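Local coordinates for dihydrolipoyl dehydrogenase (Elizabethkingia anophelis NUHP1, PDB 6UZI), which probably catalyses the NAD(+)-dependent reoxidation of dihydrolipoyl groups carried on lysines of partner proteins, using a tightly associated FAD and a redox-active disulfide, at residues 423-428 with 454-459; 216-219 with 225-228; 230-235 with 400-405; 381-386 with 412-417; 200-205 with 236-241. One frame throughout, in Å; residues are numbered along the deposited sequence.

Contact 1: 423-428 with 454-459. With ZN (zinc ion), chain F.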
# COMPACT_ATOMS: atom_id res chain seq x y z
N GLY A 423 -9.26 1.42 5.47
CA GLY A 423 -9.30 1.96 4.13
C GLY A 423 -8.52 1.07 3.19
O GLY A 423 -7.94 0.05 3.60
N ALA A 424 -8.51 1.46 1.92
CA ALA A 424 -7.79 0.69 0.91
C ALA A 424 -6.31 0.65 1.24
O ALA A 424 -5.71 1.66 1.63
CB ALA A 424 -8.00 1.31 -0.47
N ARG A 425 -5.72 -0.54 1.11
CA ARG A 425 -4.28 -0.77 1.28
C ARG A 425 -3.78 -0.43 2.68
O ARG A 425 -2.59 -0.16 2.87
CB ARG A 425 -3.46 -0.00 0.23
CG ARG A 425 -3.83 -0.30 -1.19
CD ARG A 425 -2.93 0.46 -2.15
NE ARG A 425 -3.17 0.06 -3.53
CZ ARG A 425 -2.36 0.34 -4.54
NH1 ARG A 425 -1.23 1.01 -4.31
NH2 ARG A 425 -2.65 -0.07 -5.77
N ALA A 426 -4.66 -0.43 3.68
CA ALA A 426 -4.22 -0.09 5.03
C ALA A 426 -3.19 -1.08 5.55
O ALA A 426 -2.35 -0.72 6.39
CB ALA A 426 -5.41 -0.02 5.99
N ALA A 427 -3.24 -2.33 5.08
CA ALA A 427 -2.29 -3.33 5.56
C ALA A 427 -0.85 -2.92 5.25
O ALA A 427 0.07 -3.31 5.97
CB ALA A 427 -2.60 -4.69 4.94
N ASP A 428 -0.64 -2.12 4.20
CA ASP A 428 0.70 -1.64 3.88
C ASP A 428 0.90 -0.17 4.22
O ASP A 428 2.04 0.24 4.44
CB ASP A 428 1.01 -1.88 2.40
CG ASP A 428 1.02 -3.36 2.05
OD1 ASP A 428 0.03 -3.85 1.47
OD2 ASP A 428 2.02 -4.04 2.37
N PRO A 454 -1.51 11.10 -6.70
CA PRO A 454 -2.52 10.69 -5.71
C PRO A 454 -2.27 9.30 -5.12
O PRO A 454 -2.10 8.34 -5.86
CB PRO A 454 -3.80 10.69 -6.54
CG PRO A 454 -3.35 10.29 -7.91
CD PRO A 454 -1.95 10.83 -8.08
N THR A 455 -2.25 9.19 -3.79
CA THR A 455 -2.09 7.91 -3.11
C THR A 455 -3.03 7.87 -1.91
O THR A 455 -3.55 8.89 -1.47
CB THR A 455 -0.66 7.67 -2.63
OG1 THR A 455 -0.28 8.74 -1.75
CG2 THR A 455 0.30 7.59 -3.81
N TYR A 456 -3.23 6.67 -1.37
CA TYR A 456 -4.04 6.54 -0.17
C TYR A 456 -3.32 7.10 1.05
O TYR A 456 -3.97 7.53 2.01
CB TYR A 456 -4.43 5.09 0.05
CG TYR A 456 -5.26 4.53 -1.08
CD1 TYR A 456 -4.74 3.56 -1.93
CD2 TYR A 456 -6.54 5.01 -1.33
CE1 TYR A 456 -5.48 3.06 -2.98
CE2 TYR A 456 -7.29 4.52 -2.38
CZ TYR A 456 -6.76 3.54 -3.21
OH TYR A 456 -7.51 3.05 -4.25
N THR A 457 -1.98 7.12 1.02
CA THR A 457 -1.22 7.62 2.16
C THR A 457 -1.39 9.12 2.38
O THR A 457 -1.09 9.61 3.47
CB THR A 457 0.28 7.31 1.99
OG1 THR A 457 0.75 7.84 0.75
CG2 THR A 457 0.51 5.80 2.00
N GLU A 458 -1.91 9.85 1.38
CA GLU A 458 -2.18 11.27 1.59
C GLU A 458 -3.19 11.47 2.71
O GLU A 458 -3.20 12.52 3.35
CB GLU A 458 -2.68 11.93 0.31
CG GLU A 458 -1.71 11.89 -0.85
CD GLU A 458 -2.10 12.84 -1.96
OE1 GLU A 458 -2.88 12.43 -2.85
OE2 GLU A 458 -1.62 13.99 -1.95
N ALA A 459 -4.03 10.46 2.96
CA ALA A 459 -4.96 10.55 4.08
C ALA A 459 -4.21 10.58 5.40
O ALA A 459 -4.65 11.25 6.35
CB ALA A 459 -5.93 9.37 4.06
ZN ZN F . -2.73 15.73 -2.65

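Contact 2: 216-219 with 225-228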
# COMPACT_ATOMS: atom_id res chain seq x y z
N LYS A 216 -18.87 -5.27 20.62
CA LYS A 216 -18.40 -4.62 19.41
C LYS A 216 -17.40 -5.57 18.77
O LYS A 216 -16.77 -6.36 19.46
CB LYS A 216 -17.78 -3.24 19.70
CG LYS A 216 -16.76 -3.25 20.81
CD LYS A 216 -16.31 -1.84 21.17
CE LYS A 216 -15.09 -1.91 22.11
NZ LYS A 216 -14.45 -0.58 22.42
N ILE A 217 -17.25 -5.47 17.45
CA ILE A 217 -16.30 -6.35 16.78
C ILE A 217 -14.88 -5.80 16.92
O ILE A 217 -14.67 -4.61 17.18
CB ILE A 217 -16.70 -6.54 15.30
CG1 ILE A 217 -16.59 -5.22 14.53
CG2 ILE A 217 -18.11 -7.10 15.20
CD1 ILE A 217 -16.81 -5.36 13.04
N ILE A 218 -13.90 -6.68 16.71
CA ILE A 218 -12.47 -6.44 16.93
C ILE A 218 -12.26 -5.52 18.14
O ILE A 218 -11.75 -4.40 18.00
CB ILE A 218 -11.77 -5.91 15.67
CG1 ILE A 218 -12.49 -4.70 15.05
CG2 ILE A 218 -11.64 -7.03 14.65
CD1 ILE A 218 -11.65 -3.91 14.09
N PRO A 219 -12.67 -5.95 19.34
CA PRO A 219 -12.65 -5.04 20.50
C PRO A 219 -11.26 -4.67 21.00
O PRO A 219 -11.15 -3.72 21.79
CB PRO A 219 -13.43 -5.83 21.56
CG PRO A 219 -13.19 -7.25 21.19
CD PRO A 219 -13.17 -7.29 19.70
N LEU A 225 -12.10 2.21 14.82
CA LEU A 225 -11.97 1.13 13.86
C LEU A 225 -13.06 0.09 14.05
O LEU A 225 -13.62 -0.43 13.08
CB LEU A 225 -10.58 0.50 13.99
CG LEU A 225 -9.41 1.47 13.82
CD1 LEU A 225 -8.10 0.70 13.81
CD2 LEU A 225 -9.58 2.32 12.56
N SER A 226 -13.39 -0.22 15.31
CA SER A 226 -14.49 -1.14 15.59
C SER A 226 -15.78 -0.63 14.96
O SER A 226 -16.50 -1.37 14.29
CB SER A 226 -14.66 -1.29 17.10
OG SER A 226 -13.62 -2.06 17.66
N LYS A 227 -16.06 0.66 15.15
CA LYS A 227 -17.27 1.27 14.61
C LYS A 227 -17.26 1.25 13.09
O LYS A 227 -18.25 0.83 12.46
CB LYS A 227 -17.38 2.70 15.16
CG LYS A 227 -18.66 3.44 14.85
CD LYS A 227 -18.79 4.66 15.75
CE LYS A 227 -19.78 5.67 15.18
NZ LYS A 227 -19.23 6.33 13.96
N GLU A 228 -16.17 1.70 12.47
CA GLU A 228 -16.10 1.79 11.02
C GLU A 228 -16.11 0.42 10.34
O GLU A 228 -16.67 0.27 9.26
CB GLU A 228 -14.87 2.59 10.61
CG GLU A 228 -14.98 4.04 11.00
CD GLU A 228 -15.99 4.78 10.14
OE1 GLU A 228 -16.12 4.43 8.94
OE2 GLU A 228 -16.65 5.71 10.65
O HOH W 1 -12.86 -1.10 20.26
O HOH W 2 -18.39 -2.92 16.52

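Contact 3: 230-235 with 400-405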
# COMPACT_ATOMS: atom_id res chain seq x y z
N GLN A 230 -17.60 -2.41 11.44
CA GLN A 230 -18.96 -2.93 11.45
C GLN A 230 -19.84 -2.16 10.47
O GLN A 230 -20.69 -2.75 9.80
CB GLN A 230 -19.56 -2.88 12.86
CG GLN A 230 -20.88 -3.63 12.98
CD GLN A 230 -21.55 -3.45 14.33
OE1 GLN A 230 -20.93 -3.01 15.29
NE2 GLN A 230 -22.83 -3.81 14.40
N LYS A 231 -19.62 -0.85 10.35
CA LYS A 231 -20.39 -0.03 9.42
C LYS A 231 -20.18 -0.48 7.97
O LYS A 231 -21.15 -0.58 7.20
CB LYS A 231 -20.00 1.44 9.59
CG LYS A 231 -20.72 2.41 8.68
CD LYS A 231 -20.23 3.82 8.93
CE LYS A 231 -20.29 4.65 7.66
NZ LYS A 231 -19.83 6.06 7.83
N THR A 232 -18.94 -0.78 7.58
CA THR A 232 -18.68 -1.13 6.19
C THR A 232 -19.06 -2.58 5.91
O THR A 232 -19.56 -2.91 4.83
CB THR A 232 -17.21 -0.86 5.82
OG1 THR A 232 -16.97 -1.22 4.45
CG2 THR A 232 -16.24 -1.63 6.70
N LEU A 233 -18.85 -3.47 6.88
CA LEU A 233 -19.22 -4.86 6.68
C LEU A 233 -20.74 -5.03 6.59
O LEU A 233 -21.23 -5.82 5.78
CB LEU A 233 -18.62 -5.72 7.80
CG LEU A 233 -17.11 -5.95 7.71
CD1 LEU A 233 -16.59 -6.79 8.87
CD2 LEU A 233 -16.73 -6.59 6.38
N LYS A 234 -21.50 -4.25 7.37
CA LYS A 234 -22.95 -4.25 7.20
C LYS A 234 -23.33 -3.78 5.81
O LYS A 234 -24.21 -4.35 5.17
CB LYS A 234 -23.65 -3.36 8.24
CG LYS A 234 -23.76 -3.88 9.70
CD LYS A 234 -24.80 -3.03 10.49
CE LYS A 234 -24.80 -3.30 11.99
NZ LYS A 234 -25.51 -4.54 12.37
N LYS A 235 -22.65 -2.74 5.32
CA LYS A 235 -22.91 -2.23 3.99
C LYS A 235 -22.65 -3.28 2.94
O LYS A 235 -23.31 -3.28 1.89
CB LYS A 235 -22.07 -0.97 3.75
CG LYS A 235 -22.36 -0.22 2.46
CD LYS A 235 -21.47 1.01 2.36
CE LYS A 235 -20.29 0.80 1.44
NZ LYS A 235 -19.91 2.09 0.78
N ASP A 400 -12.65 2.63 -4.16
CA ASP A 400 -12.39 2.10 -2.83
C ASP A 400 -12.36 3.27 -1.85
O ASP A 400 -11.31 3.75 -1.42
CB ASP A 400 -11.09 1.29 -2.81
CG ASP A 400 -11.15 0.08 -3.73
OD1 ASP A 400 -12.21 -0.57 -3.79
OD2 ASP A 400 -10.14 -0.22 -4.41
N THR A 401 -13.56 3.72 -1.47
CA THR A 401 -13.75 4.97 -0.76
C THR A 401 -14.09 4.82 0.72
O THR A 401 -14.23 5.84 1.40
CB THR A 401 -14.85 5.78 -1.44
OG1 THR A 401 -16.04 4.98 -1.54
CG2 THR A 401 -14.41 6.18 -2.84
N ASP A 402 -14.26 3.60 1.22
CA ASP A 402 -14.64 3.44 2.62
C ASP A 402 -13.47 3.67 3.55
O ASP A 402 -12.33 3.31 3.24
CB ASP A 402 -15.22 2.04 2.87
CG ASP A 402 -16.59 1.86 2.26
OD1 ASP A 402 -17.11 2.81 1.63
OD2 ASP A 402 -17.14 0.75 2.39
N GLY A 403 -13.74 4.30 4.68
CA GLY A 403 -12.83 4.29 5.80
C GLY A 403 -12.35 5.68 6.20
O GLY A 403 -12.79 6.71 5.69
N VAL A 404 -11.40 5.67 7.13
CA VAL A 404 -10.90 6.88 7.75
C VAL A 404 -9.51 6.56 8.30
O VAL A 404 -9.20 5.40 8.61
CB VAL A 404 -11.87 7.37 8.86
CG1 VAL A 404 -11.88 6.39 10.03
CG2 VAL A 404 -11.52 8.77 9.33
N ILE A 405 -8.68 7.59 8.41
CA ILE A 405 -7.38 7.53 9.08
C ILE A 405 -7.46 8.38 10.33
O ILE A 405 -7.92 9.53 10.29
CB ILE A 405 -6.24 8.01 8.17
CG1 ILE A 405 -6.24 7.22 6.86
CG2 ILE A 405 -4.91 7.91 8.89
CD1 ILE A 405 -5.70 5.83 7.02

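Contact 4: 381-386 with 412-417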
# COMPACT_ATOMS: atom_id res chain seq x y z
N ALA A 381 -3.38 13.30 28.24
CA ALA A 381 -3.97 14.39 27.48
C ALA A 381 -3.59 14.23 26.01
O ALA A 381 -2.41 14.31 25.66
CB ALA A 381 -3.50 15.73 28.03
N TYR A 382 -4.59 14.04 25.15
CA TYR A 382 -4.31 13.70 23.76
C TYR A 382 -5.18 14.53 22.82
O TYR A 382 -6.26 14.99 23.18
CB TYR A 382 -4.54 12.20 23.48
CG TYR A 382 -5.97 11.77 23.65
CD1 TYR A 382 -6.84 11.72 22.56
CD2 TYR A 382 -6.47 11.41 24.90
CE1 TYR A 382 -8.17 11.33 22.71
CE2 TYR A 382 -7.80 11.01 25.06
CZ TYR A 382 -8.64 10.98 23.96
OH TYR A 382 -9.95 10.59 24.12
N LYS A 383 -4.67 14.71 21.59
CA LYS A 383 -5.38 15.30 20.46
C LYS A 383 -5.76 14.20 19.48
O LYS A 383 -5.14 13.14 19.44
CB LYS A 383 -4.52 16.33 19.71
CG LYS A 383 -3.98 17.45 20.53
CD LYS A 383 -3.17 18.41 19.67
CE LYS A 383 -1.86 17.78 19.21
NZ LYS A 383 -0.99 18.76 18.50
N THR A 384 -6.80 14.47 18.69
CA THR A 384 -7.26 13.56 17.65
C THR A 384 -7.24 14.26 16.30
O THR A 384 -7.72 15.39 16.18
CB THR A 384 -8.66 13.03 17.95
OG1 THR A 384 -8.66 12.31 19.19
CG2 THR A 384 -9.14 12.12 16.84
N GLY A 385 -6.69 13.59 15.29
CA GLY A 385 -6.82 14.02 13.91
C GLY A 385 -7.47 12.91 13.12
O GLY A 385 -7.27 11.73 13.40
N SER A 386 -8.27 13.29 12.12
CA SER A 386 -9.09 12.31 11.42
C SER A 386 -9.42 12.81 10.03
O SER A 386 -10.00 13.89 9.88
CB SER A 386 -10.35 12.03 12.22
OG SER A 386 -11.04 10.90 11.73
N LYS A 412 0.60 18.17 24.55
CA LYS A 412 1.66 19.12 24.88
C LYS A 412 2.82 19.04 23.88
O LYS A 412 3.32 20.07 23.43
CB LYS A 412 2.15 18.91 26.31
N THR A 413 3.27 17.83 23.55
CA THR A 413 4.47 17.67 22.73
C THR A 413 4.18 17.39 21.26
O THR A 413 5.11 17.44 20.46
CB THR A 413 5.36 16.56 23.29
OG1 THR A 413 4.76 15.28 23.03
CG2 THR A 413 5.58 16.75 24.77
N ASP A 414 2.93 17.08 20.91
CA ASP A 414 2.50 16.73 19.55
C ASP A 414 3.03 15.38 19.09
O ASP A 414 2.85 15.01 17.91
CB ASP A 414 2.88 17.83 18.54
CG ASP A 414 2.02 17.78 17.27
OD1 ASP A 414 0.83 17.42 17.35
OD2 ASP A 414 2.54 18.14 16.19
N GLU A 415 3.66 14.62 19.97
CA GLU A 415 4.18 13.31 19.58
C GLU A 415 3.03 12.36 19.28
O GLU A 415 2.08 12.25 20.06
CB GLU A 415 5.06 12.74 20.68
CG GLU A 415 5.58 11.34 20.38
CD GLU A 415 6.49 10.80 21.47
OE1 GLU A 415 6.73 11.52 22.48
OE2 GLU A 415 7.00 9.68 21.31
N ILE A 416 3.13 11.67 18.15
CA ILE A 416 2.12 10.70 17.76
C ILE A 416 2.14 9.52 18.73
O ILE A 416 3.19 8.89 18.94
CB ILE A 416 2.36 10.22 16.33
CG1 ILE A 416 2.10 11.37 15.34
CG2 ILE A 416 1.52 8.99 16.02
CD1 ILE A 416 2.39 11.00 13.91
N LEU A 417 0.99 9.22 19.33
CA LEU A 417 0.87 8.12 20.27
C LEU A 417 0.17 6.89 19.70
O LEU A 417 0.35 5.80 20.25
CB LEU A 417 0.12 8.60 21.53
CG LEU A 417 0.72 9.79 22.27
CD1 LEU A 417 -0.15 10.16 23.45
CD2 LEU A 417 2.12 9.48 22.76

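Contact 5: 200-205 with 236-241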
# COMPACT_ATOMS: atom_id res chain seq x y z
N VAL A 200 -14.90 -13.54 2.84
CA VAL A 200 -14.66 -14.38 1.66
C VAL A 200 -15.98 -14.90 1.11
O VAL A 200 -16.33 -14.67 -0.05
CB VAL A 200 -13.71 -15.54 2.01
CG1 VAL A 200 -13.73 -16.60 0.92
CG2 VAL A 200 -12.30 -15.03 2.23
N TYR A 201 -16.76 -15.56 1.96
CA TYR A 201 -17.96 -16.22 1.46
C TYR A 201 -19.12 -15.26 1.28
O TYR A 201 -19.98 -15.49 0.42
CB TYR A 201 -18.32 -17.39 2.38
CG TYR A 201 -17.29 -18.51 2.32
CD1 TYR A 201 -16.40 -18.72 3.37
CD2 TYR A 201 -17.19 -19.32 1.20
CE1 TYR A 201 -15.44 -19.73 3.31
CE2 TYR A 201 -16.24 -20.32 1.13
CZ TYR A 201 -15.37 -20.52 2.18
OH TYR A 201 -14.44 -21.52 2.10
N LEU A 202 -19.16 -14.16 2.04
CA LEU A 202 -20.14 -13.11 1.76
C LEU A 202 -20.01 -12.64 0.32
O LEU A 202 -21.00 -12.53 -0.41
CB LEU A 202 -19.96 -11.93 2.72
CG LEU A 202 -20.89 -10.75 2.46
CD1 LEU A 202 -22.29 -11.02 2.97
CD2 LEU A 202 -20.34 -9.50 3.11
N ARG A 203 -18.78 -12.40 -0.12
CA ARG A 203 -18.54 -11.99 -1.50
C ARG A 203 -18.98 -13.06 -2.49
O ARG A 203 -19.52 -12.75 -3.55
CB ARG A 203 -17.05 -11.66 -1.69
CG ARG A 203 -16.50 -10.62 -0.72
CD ARG A 203 -14.98 -10.58 -0.76
NE ARG A 203 -14.40 -9.64 0.21
CZ ARG A 203 -13.10 -9.54 0.48
NH1 ARG A 203 -12.23 -10.33 -0.15
NH2 ARG A 203 -12.66 -8.64 1.35
N LEU A 204 -18.77 -14.34 -2.14
CA LEU A 204 -19.08 -15.44 -3.05
C LEU A 204 -20.56 -15.81 -3.09
O LEU A 204 -20.92 -16.79 -3.75
CB LEU A 204 -18.27 -16.67 -2.68
CG LEU A 204 -16.74 -16.60 -2.75
CD1 LEU A 204 -16.16 -17.99 -2.56
CD2 LEU A 204 -16.26 -15.98 -4.07
N GLY A 205 -21.44 -15.07 -2.41
CA GLY A 205 -22.86 -15.31 -2.48
C GLY A 205 -23.51 -15.75 -1.18
O GLY A 205 -24.74 -15.81 -1.12
N GLN A 236 -21.74 -4.21 3.21
CA GLN A 236 -21.41 -5.29 2.28
C GLN A 236 -22.36 -6.47 2.39
O GLN A 236 -22.30 -7.37 1.54
CB GLN A 236 -19.98 -5.76 2.54
CG GLN A 236 -18.96 -4.67 2.32
CD GLN A 236 -17.58 -5.06 2.75
OE1 GLN A 236 -17.20 -6.23 2.69
NE2 GLN A 236 -16.82 -4.09 3.24
N GLY A 237 -23.22 -6.50 3.40
CA GLY A 237 -24.20 -7.56 3.54
C GLY A 237 -24.05 -8.42 4.77
O GLY A 237 -24.91 -9.28 5.02
N MET A 238 -22.98 -8.26 5.55
CA MET A 238 -22.81 -9.08 6.74
C MET A 238 -23.80 -8.64 7.81
O MET A 238 -24.07 -7.44 7.99
CB MET A 238 -21.38 -8.99 7.26
CG MET A 238 -20.95 -10.18 8.11
SD MET A 238 -19.18 -10.17 8.49
CE MET A 238 -18.44 -10.60 6.91
N LYS A 239 -24.36 -9.61 8.52
CA LYS A 239 -25.26 -9.35 9.63
C LYS A 239 -24.54 -9.61 10.95
O LYS A 239 -23.67 -10.48 11.03
CB LYS A 239 -26.52 -10.23 9.53
CG LYS A 239 -27.38 -9.98 8.29
CD LYS A 239 -28.36 -8.84 8.50
CE LYS A 239 -29.09 -8.45 7.21
NZ LYS A 239 -28.25 -7.62 6.29
N PHE A 240 -24.89 -8.83 11.97
CA PHE A 240 -24.22 -8.92 13.27
C PHE A 240 -25.25 -9.03 14.38
O PHE A 240 -26.14 -8.18 14.50
CB PHE A 240 -23.33 -7.71 13.51
CG PHE A 240 -22.13 -7.67 12.63
CD1 PHE A 240 -22.17 -7.01 11.41
CD2 PHE A 240 -20.95 -8.29 13.01
CE1 PHE A 240 -21.06 -6.98 10.58
CE2 PHE A 240 -19.85 -8.25 12.19
CZ PHE A 240 -19.91 -7.60 10.97
N MET A 241 -25.09 -10.06 15.22
CA MET A 241 -25.88 -10.28 16.42
C MET A 241 -24.91 -10.20 17.60
O MET A 241 -24.35 -11.22 18.02
CB MET A 241 -26.60 -11.61 16.36
CG MET A 241 -27.83 -11.60 15.47
SD MET A 241 -28.63 -13.20 15.43
CE MET A 241 -29.53 -13.10 13.88
O HOH W 3 -16.88 -7.87 0.81

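Contact 1: 423-428 with 454-459
Ala-424 and Arg-425, in the turn before helix 426-438, meet the ring of Tyr-456 in the dimerisation domain, two residues before the zinc ligand Glu-458. The first segment leaves strand 416-423 through a type II turn, Gly-423 to Ala-426, with Arg-425 as N-cap; the second makes a type I turn, Thr-455 to Glu-458, leading into helix 458-469.

The apolar contact is a CH-pi interaction. CB of Ala-424 sits over one face of the Tyr-456 ring, 3.8 Å from its centroid and 12° off the normal. The aliphatic part of Arg-425 meets the same ring at an edge, its CD lying 3.6 Å from Tyr-456 CD1. Extended from CG to NE, the arginine crosses the tyrosine at about a right angle, and its guanidinium is tilted 58° from the ring plane, so the two planes are not stacked.

The polar ends look elsewhere. Arg-425 forms salt bridges with Asp-428 and Glu-364 of the second subunit, while Tyr-456 OH bonds to Ser-398 OG. The ring therefore packs against an arginine whose charged end is spent on the dimer interface.

Metal coordination comes from the second segment. Glu-458 and His-453 of this chain, with Glu-333 of the second subunit, bind the zinc ion, a site bridging the two chains; Glu-458 OE2 lies 2.2 Å from the metal.

Contact 2: 216-219 with 225-228
Ile-217 and Ser-226 bring the backbones closest, their CA atoms 5.6 Å apart, where the irregular loop 216-219 lies against an early turn of helix 223-236. The chain has left strand 207-211 of the Rossmann-type NAD domain, and it turns at Ile-218, whose phi is positive (35°), before entering the helix.

The hydroxyl of Ser-226 is the polar centre. Ser-226 OG donates to Ile-217 O at 2.8 Å, approaching nearly along the C=O axis (168°). Ile-218 O is also close, although the one proton goes to Ile-217. Ser-226 OG is itself the acceptor from a water, 2.9 Å away, that takes a bond from Lys-216 NZ (2.7 Å) and weakly reaches Pro-219 O. A second water accepts from Ile-217 N at 2.9 Å and gives a weak bond to Ser-226 O, so two waters supplement the one direct bond.

The isoleucine side chains pack against the polar atoms of the helix turn. Ile-218 brings CG1 to 3.9 Å from Ser-226 OG, and its CD1 approaches Leu-225 O; the residue also packs on Val-192 and Leu-195, the latter a predicted NAD(+)-binding residue. Ile-217 covers the serine carbonyl with CG1 and leans on Glu-212, likewise predicted to bind NAD(+).

One serine hydroxyl, donating to the loop and accepting from water, thus ties a backbone carbonyl of the loop to the helix that follows it.

Contact 3: 230-235 with 400-405
Across the boundary between the Rossmann-type NAD domain and the dimerisation domain, Thr-232 and Lys-235 of helix 223-236 converge on Asp-402. The aspartate sits in the loop leading to strand 404-410 of the antiparallel dimerisation-domain sheet, and the CA atoms of Thr-232 and Asp-402 are 7.1 Å apart. The two donors are three residues apart on the helix, nearly one turn, and so lie on the same face.

The threonine uses its hydroxyl: Thr-232 OG1 donates to Asp-402 OD2 at 2.9 Å, meeting that oxygen on the anti side, 21° out of the carboxylate plane. OG1 stands opposite the backbone N (chi1 179°), which sends it out from the helix toward the loop. Gln-236 NE2, one turn later, donates to the same OG1, leaving the threonine bonded from the helix side and donating across the boundary. The Thr-232 side chain also touches Ile-422 and Pro-363.

The lysine forms the salt bridge. Its chain is bent at chi3 and chi4, and the lysine and aspartate side chains run toward each other from opposite directions, carrying Lys-235 CE within 3.3 Å of Asp-402 OD2. With Thr-232 on OD2 and Lys-235 on OD1, each carboxylate oxygen has a donor, which would limit the carboxylate's rotation, and the nearby ammonium probably favours the charged form. The salt bridge itself uses the syn lone pair of Asp-402 OD1, 3.0 Å from Lys-235 NZ.

Contact 4: 381-386 with 412-417
The carboxylate of Asp-414 is met by Lys-383 from above its plane, with NZ standing 51° out of it. The modelled 2.5 Å between Lys-383 NZ and Asp-414 OD1 is doubtfully short at this resolution. A second flat group, the ring of Tyr-382, takes no part in the bridge: at its edge, in plane, lies Thr-384 OG1 of the same strand, and Tyr-382 OH bonds to Glu-372 OE2.

The two segments belong to the antiparallel sheet of the dimerisation domain, yet they are not adjacent strands: 404-410 lies between 382-388 and 416-423. The salt bridge therefore spans the end of the intervening strand, and the CA atoms of Lys-383 and Asp-414 are 8.1 Å apart. The lysine chain bends at chi3 (-70°) and meets the aspartate at about a right angle, bringing Lys-383 CE close to Asp-414 OD1 as well. Asp-414 sits in the loop before strand 416-423, where phi is positive (69°).

Both groups have further partners. Asp-414 OD2 accepts from Thr-468 OG1 and from the backbone N of Glu-444, while Lys-383 NZ makes weak bonds to the carbonyls of Ala-467 and Thr-468.

Each aspartate oxygen is occupied, one by the ammonium and the other by these two donors, a setting that would probably keep Asp-414 ionised. The salt bridge ties an edge strand to the loop before strand 416-423, and the other aspartate oxygen links that loop to helix 443-447 and helix 458-469.

Contact 5: 200-205 with 236-241
Leu-202 and Met-238 lie closest in backbone terms, their CA atoms 6.9 Å apart, where the last turn of helix 192-203 passes the bend between helix 223-236 and strand 239-241. Both helices finish in a Schellman motif with a glycine at positive phi, Gly-205 on one side and Gly-237 on the other.

Leu-202 carries nearly all of the packing. Its CG is turned away from its own backbone N (chi1 177°), putting both methyls over the bend. CD2 of Leu-202 lies 3.3 Å from Gln-236 O and 3.8 Å from Gln-236 CB, while CD1 rests on Gly-237 C at 3.6 Å. CD2 also touches CB of Met-238, 4.3 Å away. The glycine has no side chain, which leaves the leucine room to lie against the main chain itself.

A polar link runs beside this through one water. It accepts from Arg-203 NE at 3.1 Å, lying in the guanidinium plane at its edge, and donates to Gln-236 OE1. With Gln-236 NE2 held by Thr-232 and Arg-203 NH1 bonded to Ser-65, the water bridges two side chains already held at their other ends.

Strand 239-241 is the edge of the parallel NAD-domain sheet and pairs with strand 207-211, onto which Leu-202 and Met-238 also pack; helix 55-73 packs on Val-200 and Leu-204.

Overall arrangement
From the N terminus, contact 5 opens first at 200-205. Contact 2 then opens and closes within its loop, between 216 and 228, and helix 223-236 goes straight on to begin contact 3 at 230-235. Contact 5 closes at 236-241, so contacts 3 and 5 cross. Contact 3 is long-range: it closes at 400-405, after contact 4 has opened at 381-386, so these two cross as well, and contact 4 closes at 412-417. Contact 1 follows in series. Contacts 2 and 5 lie within the NAD domain, contacts 1 and 4 within the dimerisation domain, and contact 3 joins the two, touching each of the other four contacts.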